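Local coordinates for protein alpha-glucosidase (Pseudoalteromonas sp. K8, PDB 5HQA) that hydrolyses alpha-glucosidic linkages as a calcium-binding, chloride-activated family 97 glycoside hydrolase, and binds the inhibitor acarbose, at residues 308-320 / 326-338. Sequence-based numbering, arbitrary orientation.
With AC1 (4,6-dideoxy-4-{[(1S,4R,5S,6S)-4,5,6-trihydroxy-3-(hydroxymethyl)cyclohex-2-en-1-yl]amino}-alpha-D-glucopyranose), chain B.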
ATOM      1  N   VAL A 308      17.669   1.175  12.713  1.00 17.18           N
ATOM      2  CA  VAL A 308      18.570   0.958  11.587  1.00 15.08           C
ATOM      3  C   VAL A 308      18.233  -0.394  10.974  1.00 14.85           C
ATOM      4  O   VAL A 308      18.409  -1.432  11.622  1.00 16.35           O
ATOM      5  CB  VAL A 308      20.046   1.009  12.007  1.00 15.50           C
ATOM      6  CG1 VAL A 308      20.943   0.650  10.826  1.00 15.97           C
ATOM      7  CG2 VAL A 308      20.394   2.382  12.575  1.00 15.87           C
ATOM      8  N   LEU A 309      17.733  -0.385   9.741  1.00 13.58           N
ATOM      9  CA  LEU A 309      17.606  -1.611   8.967  1.00 15.96           C
ATOM     10  C   LEU A 309      18.980  -2.064   8.494  1.00 17.77           C
ATOM     11  O   LEU A 309      19.790  -1.251   8.044  1.00 17.18           O
ATOM     12  CB  LEU A 309      16.702  -1.377   7.755  1.00 15.38           C
ATOM     13  CG  LEU A 309      16.653  -2.474   6.683  1.00 15.48           C
ATOM     14  CD1 LEU A 309      15.869  -3.708   7.173  1.00 12.33           C
ATOM     15  CD2 LEU A 309      16.059  -1.923   5.375  1.00 13.40           C
ATOM     16  N   VAL A 310      19.250  -3.366   8.582  1.00 15.42           N
ATOM     17  CA  VAL A 310      20.498  -3.921   8.064  1.00 14.96           C
ATOM     18  C   VAL A 310      20.172  -5.159   7.244  1.00 18.51           C
ATOM     19  O   VAL A 310      19.644  -6.141   7.783  1.00 18.69           O
ATOM     20  CB  VAL A 310      21.495  -4.273   9.179  1.00 17.11           C
ATOM     21  CG1 VAL A 310      22.763  -4.805   8.564  1.00 15.49           C
ATOM     22  CG2 VAL A 310      21.804  -3.062  10.039  1.00 16.36           C
ATOM     23  N   GLU A 311      20.484  -5.114   5.946  1.00 15.46           N
ATOM     24  CA  GLU A 311      20.303  -6.254   5.053  1.00 13.56           C
ATOM     25  C   GLU A 311      21.644  -6.922   4.779  1.00 15.94           C
ATOM     26  O   GLU A 311      22.684  -6.262   4.697  1.00 15.94           O
ATOM     27  CB  GLU A 311      19.655  -5.834   3.730  1.00 12.73           C
ATOM     28  CG  GLU A 311      18.305  -5.187   3.920  1.00 12.25           C
ATOM     29  CD  GLU A 311      17.557  -4.987   2.620  1.00 15.05           C
ATOM     30  OE1 GLU A 311      18.134  -5.241   1.542  1.00 14.29           O
ATOM     31  OE2 GLU A 311      16.382  -4.558   2.682  1.00 15.20           O
ATOM     32  N   GLY A 312      21.608  -8.241   4.631  1.00 15.99           N
ATOM     33  CA  GLY A 312      22.822  -9.000   4.422  1.00 17.68           C
ATOM     34  C   GLY A 312      23.500  -9.450   5.691  1.00 16.79           C
ATOM     35  O   GLY A 312      24.691  -9.780   5.658  1.00 17.13           O
ATOM     36  N   TRP A 313      22.780  -9.467   6.814  1.00 16.00           N
ATOM     37  CA  TRP A 313      23.376  -9.828   8.094  1.00 16.13           C
ATOM     38  C   TRP A 313      23.486 -11.336   8.278  1.00 17.98           C
ATOM     39  O   TRP A 313      24.336 -11.794   9.048  1.00 18.86           O
ATOM     40  CB  TRP A 313      22.549  -9.230   9.241  1.00 16.09           C
ATOM     41  CG  TRP A 313      21.175  -9.845   9.326  1.00 17.20           C
ATOM     42  CD1 TRP A 313      20.044  -9.434   8.668  1.00 14.92           C
ATOM     43  CD2 TRP A 313      20.800 -11.003  10.082  1.00 17.52           C
ATOM     44  NE1 TRP A 313      18.991 -10.260   8.979  1.00 15.64           N
ATOM     45  CE2 TRP A 313      19.428 -11.233   9.843  1.00 15.97           C
ATOM     46  CE3 TRP A 313      21.493 -11.868  10.940  1.00 17.02           C
ATOM     47  CZ2 TRP A 313      18.729 -12.288  10.435  1.00 16.54           C
ATOM     48  CZ3 TRP A 313      20.800 -12.919  11.531  1.00 17.83           C
ATOM     49  CH2 TRP A 313      19.429 -13.118  11.273  1.00 17.43           C
ATOM     50  N   ASN A 314      22.653 -12.109   7.592  1.00 18.45           N
ATOM     51  CA  ASN A 314      22.511 -13.541   7.813  1.00 18.15           C
ATOM     52  C   ASN A 314      23.163 -14.316   6.678  1.00 19.32           C
ATOM     53  O   ASN A 314      23.224 -13.835   5.545  1.00 19.37           O
ATOM     54  CB  ASN A 314      21.032 -13.922   7.907  1.00 18.59           C
ATOM     55  CG  ASN A 314      20.229 -13.457   6.695  1.00 19.90           C
ATOM     56  OD1 ASN A 314      20.387 -12.329   6.216  1.00 19.94           O
ATOM     57  ND2 ASN A 314      19.362 -14.326   6.201  1.00 17.61           N
ATOM     58  N   THR A 315      23.639 -15.525   6.973  1.00 18.34           N
ATOM     59  CA  THR A 315      24.310 -16.302   5.939  1.00 19.66           C
ATOM     60  C   THR A 315      23.332 -16.716   4.838  1.00 21.79           C
ATOM     61  O   THR A 315      22.141 -16.960   5.076  1.00 18.48           O
ATOM     62  CB  THR A 315      24.995 -17.532   6.537  1.00 20.65           C
ATOM     63  OG1 THR A 315      24.015 -18.423   7.078  1.00 22.30           O
ATOM     64  CG2 THR A 315      25.962 -17.116   7.633  1.00 21.33           C
ATOM     65  N   GLY A 316      23.850 -16.759   3.610  1.00 20.77           N
ATOM     66  CA  GLY A 316      23.057 -17.169   2.470  1.00 19.23           C
ATOM     67  C   GLY A 316      23.076 -16.193   1.311  1.00 19.68           C
ATOM     68  O   GLY A 316      22.559 -16.503   0.232  1.00 20.03           O
ATOM     69  N   TRP A 317      23.660 -15.010   1.507  1.00 17.73           N
ATOM     70  CA  TRP A 317      23.681 -14.006   0.451  1.00 17.55           C
ATOM     71  C   TRP A 317      24.842 -14.174  -0.518  1.00 20.21           C
ATOM     72  O   TRP A 317      24.831 -13.539  -1.577  1.00 21.30           O
ATOM     73  CB  TRP A 317      23.743 -12.591   1.041  1.00 15.89           C
ATOM     74  CG  TRP A 317      22.505 -12.179   1.798  1.00 15.01           C
ATOM     75  CD1 TRP A 317      22.235 -12.424   3.113  1.00 16.53           C
ATOM     76  CD2 TRP A 317      21.382 -11.447   1.288  1.00 14.13           C
ATOM     77  NE1 TRP A 317      21.015 -11.894   3.455  1.00 15.14           N
ATOM     78  CE2 TRP A 317      20.471 -11.284   2.356  1.00 14.99           C
ATOM     79  CE3 TRP A 317      21.059 -10.908   0.036  1.00 14.02           C
ATOM     80  CZ2 TRP A 317      19.253 -10.609   2.210  1.00 13.52           C
ATOM     81  CZ3 TRP A 317      19.840 -10.233  -0.110  1.00 14.54           C
ATOM     82  CH2 TRP A 317      18.954 -10.095   0.973  1.00 13.50           C
ATOM     83  N   ASP A 318      25.843 -14.988  -0.191  1.00 19.33           N
ATOM     84  CA  ASP A 318      27.017 -15.065  -1.052  1.00 20.91           C
ATOM     85  C   ASP A 318      26.660 -15.638  -2.416  1.00 23.93           C
ATOM     86  O   ASP A 318      25.871 -16.581  -2.528  1.00 23.61           O
ATOM     87  CB  ASP A 318      28.100 -15.919  -0.407  1.00 21.59           C
ATOM     88  CG  ASP A 318      28.766 -15.225   0.753  1.00 26.59           C
ATOM     89  OD1 ASP A 318      28.168 -14.290   1.317  1.00 25.14           O
ATOM     90  OD2 ASP A 318      29.888 -15.624   1.107  1.00 34.49           O
ATOM     91  N   GLY A 319      27.270 -15.069  -3.454  1.00 25.15           N
ATOM     92  CA  GLY A 319      27.067 -15.529  -4.810  1.00 25.38           C
ATOM     93  C   GLY A 319      26.034 -14.689  -5.519  1.00 30.65           C
ATOM     94  O   GLY A 319      26.201 -13.473  -5.660  1.00 35.18           O
ATOM     95  N   ASP A 320      24.948 -15.319  -5.951  1.00 28.53           N
ATOM     96  CA  ASP A 320      23.832 -14.622  -6.580  1.00 27.51           C
ATOM     97  C   ASP A 320      22.616 -14.853  -5.685  1.00 24.90           C
ATOM     98  O   ASP A 320      21.956 -15.892  -5.786  1.00 24.90           O
ATOM     99  CB  ASP A 320      23.608 -15.128  -8.002  1.00 34.43           C
ATOM    100  CG  ASP A 320      22.707 -14.212  -8.813  1.00 49.74           C
ATOM    101  OD1 ASP A 320      21.970 -13.401  -8.203  1.00 51.46           O
ATOM    102  OD2 ASP A 320      22.732 -14.308 -10.061  1.00 56.57           O
ATOM    103  N   ASP A 326      16.884 -21.397  -1.096  1.00 19.31           N
ATOM    104  CA  ASP A 326      16.967 -22.653  -0.358  1.00 19.30           C
ATOM    105  C   ASP A 326      17.938 -22.592   0.813  1.00 21.83           C
ATOM    106  O   ASP A 326      17.814 -23.403   1.737  1.00 22.38           O
ATOM    107  CB  ASP A 326      17.414 -23.806  -1.267  1.00 20.55           C
ATOM    108  CG  ASP A 326      16.412 -24.135  -2.362  1.00 29.21           C
ATOM    109  OD1 ASP A 326      15.315 -23.523  -2.430  1.00 27.65           O
ATOM    110  OD2 ASP A 326      16.735 -25.035  -3.166  1.00 31.37           O
ATOM    111  N   VAL A 327      18.919 -21.688   0.793  1.00 21.67           N
ATOM    112  CA  VAL A 327      20.046 -21.777   1.722  1.00 22.28           C
ATOM    113  C   VAL A 327      20.103 -20.647   2.737  1.00 21.96           C
ATOM    114  O   VAL A 327      20.973 -20.688   3.620  1.00 22.31           O
ATOM    115  CB  VAL A 327      21.391 -21.865   0.973  1.00 25.30           C
ATOM    116  CG1 VAL A 327      21.429 -23.127   0.132  1.00 27.05           C
ATOM    117  CG2 VAL A 327      21.615 -20.625   0.117  1.00 22.04           C
ATOM    118  N   PHE A 328      19.233 -19.640   2.643  1.00 20.32           N
ATOM    119  CA  PHE A 328      19.200 -18.592   3.658  1.00 19.09           C
ATOM    120  C   PHE A 328      18.997 -19.193   5.042  1.00 19.39           C
ATOM    121  O   PHE A 328      18.117 -20.037   5.243  1.00 19.62           O
ATOM    122  CB  PHE A 328      18.068 -17.604   3.368  1.00 17.49           C
ATOM    123  CG  PHE A 328      18.400 -16.575   2.336  1.00 17.90           C
ATOM    124  CD1 PHE A 328      19.542 -15.797   2.454  1.00 19.72           C
ATOM    125  CD2 PHE A 328      17.562 -16.377   1.250  1.00 18.58           C
ATOM    126  CE1 PHE A 328      19.847 -14.829   1.501  1.00 22.40           C
ATOM    127  CE2 PHE A 328      17.854 -15.418   0.291  1.00 20.49           C
ATOM    128  CZ  PHE A 328      19.001 -14.642   0.414  1.00 21.02           C
ATOM    129  N   SER A 329      19.818 -18.764   5.995  1.00 17.68           N
ATOM    130  CA  SER A 329      19.555 -18.986   7.409  1.00 18.71           C
ATOM    131  C   SER A 329      18.923 -17.730   7.990  1.00 19.88           C
ATOM    132  O   SER A 329      19.351 -16.611   7.685  1.00 19.96           O
ATOM    133  CB  SER A 329      20.840 -19.316   8.174  1.00 19.49           C
ATOM    134  OG  SER A 329      20.608 -19.343   9.576  1.00 20.15           O
ATOM    135  N   PHE A 330      17.902 -17.908   8.819  1.00 16.21           N
ATOM    136  CA  PHE A 330      17.273 -16.772   9.474  1.00 15.92           C
ATOM    137  C   PHE A 330      17.625 -16.695  10.948  1.00 18.26           C
ATOM    138  O   PHE A 330      17.014 -15.917  11.687  1.00 20.88           O
ATOM    139  CB  PHE A 330      15.763 -16.817   9.241  1.00 15.37           C
ATOM    140  CG  PHE A 330      15.407 -16.774   7.777  1.00 16.81           C
ATOM    141  CD1 PHE A 330      15.434 -15.571   7.082  1.00 16.61           C
ATOM    142  CD2 PHE A 330      15.109 -17.938   7.082  1.00 16.22           C
ATOM    143  CE1 PHE A 330      15.140 -15.523   5.732  1.00 15.88           C
ATOM    144  CE2 PHE A 330      14.805 -17.898   5.722  1.00 16.49           C
ATOM    145  CZ  PHE A 330      14.823 -16.688   5.048  1.00 16.41           C
ATOM    146  N   THR A 331      18.626 -17.455  11.381  1.00 18.12           N
ATOM    147  CA  THR A 331      19.149 -17.358  12.737  1.00 20.27           C
ATOM    148  C   THR A 331      20.652 -17.157  12.806  1.00 23.72           C
ATOM    149  O   THR A 331      21.138 -16.711  13.851  1.00 24.90           O
ATOM    150  CB  THR A 331      18.808 -18.619  13.548  1.00 21.37           C
ATOM    151  OG1 THR A 331      19.236 -19.778  12.817  1.00 22.57           O
ATOM    152  CG2 THR A 331      17.316 -18.713  13.815  1.00 21.30           C
ATOM    153  N   GLN A 332      21.405 -17.479  11.750  1.00 20.50           N
ATOM    154  CA  GLN A 332      22.858 -17.494  11.831  1.00 21.29           C
ATOM    155  C   GLN A 332      23.440 -16.274  11.137  1.00 22.61           C
ATOM    156  O   GLN A 332      23.432 -16.216   9.898  1.00 21.70           O
ATOM    157  CB  GLN A 332      23.412 -18.769  11.201  1.00 26.08           C
ATOM    158  CG  GLN A 332      24.931 -18.824  11.187  1.00 33.44           C
ATOM    159  CD  GLN A 332      25.519 -18.800  12.592  1.00 42.86           C
ATOM    160  OE1 GLN A 332      25.162 -19.626  13.440  1.00 43.97           O
ATOM    161  NE2 GLN A 332      26.411 -17.841  12.850  1.00 43.59           N
ATOM    162  N   PRO A 333      23.969 -15.296  11.865  1.00 24.18           N
ATOM    163  CA  PRO A 333      24.617 -14.159  11.206  1.00 22.25           C
ATOM    164  C   PRO A 333      25.959 -14.544  10.605  1.00 21.49           C
ATOM    165  O   PRO A 333      26.599 -15.526  10.993  1.00 21.44           O
ATOM    166  CB  PRO A 333      24.797 -13.151  12.345  1.00 23.41           C
ATOM    167  CG  PRO A 333      24.911 -14.009  13.554  1.00 30.54           C
ATOM    168  CD  PRO A 333      23.950 -15.143  13.330  1.00 27.19           C
ATOM    169  N   TYR A 334      26.383 -13.741   9.634  1.00 20.75           N
ATOM    170  CA  TYR A 334      27.770 -13.780   9.197  1.00 20.45           C
ATOM    171  C   TYR A 334      28.702 -13.520  10.379  1.00 23.46           C
ATOM    172  O   TYR A 334      28.327 -12.904  11.385  1.00 23.86           O
ATOM    173  CB  TYR A 334      28.024 -12.734   8.113  1.00 20.26           C
ATOM    174  CG  TYR A 334      27.497 -13.060   6.728  1.00 18.34           C
ATOM    175  CD1 TYR A 334      28.086 -14.051   5.960  1.00 21.40           C
ATOM    176  CD2 TYR A 334      26.444 -12.340   6.173  1.00 17.52           C
ATOM    177  CE1 TYR A 334      27.626 -14.342   4.680  1.00 21.20           C
ATOM    178  CE2 TYR A 334      25.973 -12.620   4.893  1.00 18.21           C
ATOM    179  CZ  TYR A 334      26.573 -13.627   4.149  1.00 20.34           C
ATOM    180  OH  TYR A 334      26.127 -13.924   2.873  1.00 21.34           O
ATOM    181  N   ASP A 335      29.951 -13.971  10.235  1.00 23.37           N
ATOM    182  CA  ASP A 335      30.927 -13.802  11.308  1.00 26.37           C
ATOM    183  C   ASP A 335      31.264 -12.344  11.592  1.00 26.44           C
ATOM    184  O   ASP A 335      31.770 -12.045  12.680  1.00 27.87           O
ATOM    185  CB  ASP A 335      32.216 -14.549  10.978  1.00 30.92           C
ATOM    186  CG  ASP A 335      32.040 -16.041  11.029  1.00 41.00           C
ATOM    187  OD1 ASP A 335      31.011 -16.493  11.587  1.00 40.73           O
ATOM    188  OD2 ASP A 335      32.931 -16.760  10.521  1.00 48.59           O
ATOM    189  N   ASP A 336      31.024 -11.431  10.651  1.00 22.19           N
ATOM    190  CA  ASP A 336      31.354 -10.033  10.882  1.00 22.72           C
ATOM    191  C   ASP A 336      30.158  -9.232  11.372  1.00 24.03           C
ATOM    192  O   ASP A 336      30.237  -8.002  11.447  1.00 25.51           O
ATOM    193  CB  ASP A 336      31.962  -9.399   9.622  1.00 24.53           C
ATOM    194  CG  ASP A 336      31.069  -9.527   8.397  1.00 27.18           C
ATOM    195  OD1 ASP A 336      30.041 -10.236   8.463  1.00 26.12           O
ATOM    196  OD2 ASP A 336      31.410  -8.915   7.360  1.00 24.91           O
ATOM    197  N   PHE A 337      29.069  -9.904  11.741  1.00 22.68           N
ATOM    198  CA  PHE A 337      27.871  -9.255  12.269  1.00 19.82           C
ATOM    199  C   PHE A 337      27.609  -9.827  13.660  1.00 23.36           C
ATOM    200  O   PHE A 337      27.077 -10.934  13.792  1.00 25.47           O
ATOM    201  CB  PHE A 337      26.684  -9.469  11.336  1.00 18.86           C
ATOM    202  CG  PHE A 337      25.480  -8.647  11.689  1.00 21.20           C
ATOM    203  CD1 PHE A 337      24.433  -9.199  12.399  1.00 21.36           C
ATOM    204  CD2 PHE A 337      25.399  -7.318  11.308  1.00 20.85           C
ATOM    205  CE1 PHE A 337      23.315  -8.437  12.719  1.00 20.39           C
ATOM    206  CE2 PHE A 337      24.285  -6.555  11.619  1.00 19.11           C
ATOM    207  CZ  PHE A 337      23.244  -7.115  12.325  1.00 19.45           C
ATOM    208  N   ASP A 338      27.971  -9.072  14.696  1.00 21.81           N
ATOM    209  CA  ASP A 338      27.925  -9.536  16.088  1.00 24.58           C
ATOM    210  C   ASP A 338      26.598  -9.080  16.690  1.00 25.35           C
ATOM    211  O   ASP A 338      26.487  -7.965  17.203  1.00 24.49           O
ATOM    212  CB  ASP A 338      29.127  -8.980  16.852  1.00 24.57           C
ATOM    213  CG  ASP A 338      29.248  -9.530  18.266  1.00 29.72           C
ATOM    214  OD1 ASP A 338      28.251 -10.026  18.829  1.00 30.09           O
ATOM    215  OD2 ASP A 338      30.359  -9.441  18.825  1.00 32.43           O
TER
HETATM  216  C1  AC1 B   3      14.428  -7.647  -8.095  1.00 28.84           C
HETATM  217  O2  AC1 B   3      12.102  -7.350  -8.582  1.00 22.59           O
HETATM  218  C2  AC1 B   3      13.036  -7.493  -7.499  1.00 22.81           C
HETATM  219  C4A AC1 B   3      15.672  -5.173  -0.771  1.00 15.05           C
HETATM  220  C3  AC1 B   3      12.964  -6.326  -6.550  1.00 17.22           C
HETATM  221  O3  AC1 B   3      11.621  -6.161  -6.061  1.00 15.78           O
HETATM  222  C4  AC1 B   3      13.948  -6.520  -5.427  1.00 15.63           C
HETATM  223  N4A AC1 B   3      13.748  -5.568  -4.288  1.00 14.18           N
HETATM  224  C5  AC1 B   3      15.264  -6.289  -6.151  1.00 23.06           C
HETATM  225  O5  AC1 B   3      15.495  -7.444  -7.060  1.00 25.95           O
HETATM  226  C6  AC1 B   3      16.457  -6.137  -5.259  1.00 22.42           C
HETATM  227  C1B AC1 B   3      13.716  -6.209  -2.925  1.00 19.62           C
HETATM  228  C2B AC1 B   3      13.402  -5.055  -1.761  1.00 19.86           C
HETATM  229  O2B AC1 B   3      12.259  -4.313  -2.188  1.00 13.05           O
HETATM  230  C3B AC1 B   3      14.534  -4.261  -1.508  1.00 18.63           C
HETATM  231  O3B AC1 B   3      14.255  -3.133  -0.642  1.00 17.17           O
HETATM  232  O4  AC1 B   3      16.869  -4.433  -0.626  1.00 14.28           O
HETATM  233  C5B AC1 B   3      15.951  -6.404  -1.472  1.00 14.41           C
HETATM  234  C7B AC1 B   3      14.889  -6.940  -2.583  1.00 14.01           C
HETATM  235  C6B AC1 B   3      16.850  -7.428  -0.759  1.00 15.74           C
HETATM  236  O6B AC1 B   3      16.103  -8.009   0.263  1.00 22.24           O
HETATM  237  O   HOH W   1      23.122 -20.092   5.094  1.00 20.62           O
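Phe328 turns an edge onto one face of the Trp317 indole (CE1 to Trp317 CE2 3.7 Å), while Gly312 CA backs the opposite face; Trp317 CG, anti to its carbonyl carbon (chi1 -67°), sets the indole between them. At Gly316 a side chain would hit Phe328 CD1 and the preceding carbonyl. Trp317 NE1 donates from above the amide plane to Asn314 OD1 (2.9 Å), whereas Ser329 O lies in that plane, bonded to Asn314 ND2 (2.7 Å); an amide suits this buried place by accepting and donating. On the strand side, Trp313 CB sits over the centre of the Phe337 ring, and Thr315 CA over a Tyr334 face. Segment 308-320 runs off strand 307-310 of the TIM-barrel domain into a long loop whose later part, 326-338, precedes helix 339-349; bonds from Tyr334 N to Trp313 O (2.9 Å), Thr315 N to Gln332 O (3.0 Å) and Ser329 N to Thr315 O join them. Glu311 accepts from acarbose O4, and the Trp317 rim borders O6B. A leucine in place of Trp317 would probably leave Asn314 OD1 without its donor and open a gap between Phe328 and the acarbose cyclitol ring. The outer side is looser: Tyr334 OH bonds weakly to OD1 of the exposed Asp318 (2.6 Å), whose OD2 meets Ser282, and water links Thr315 OG1 to Val327 O.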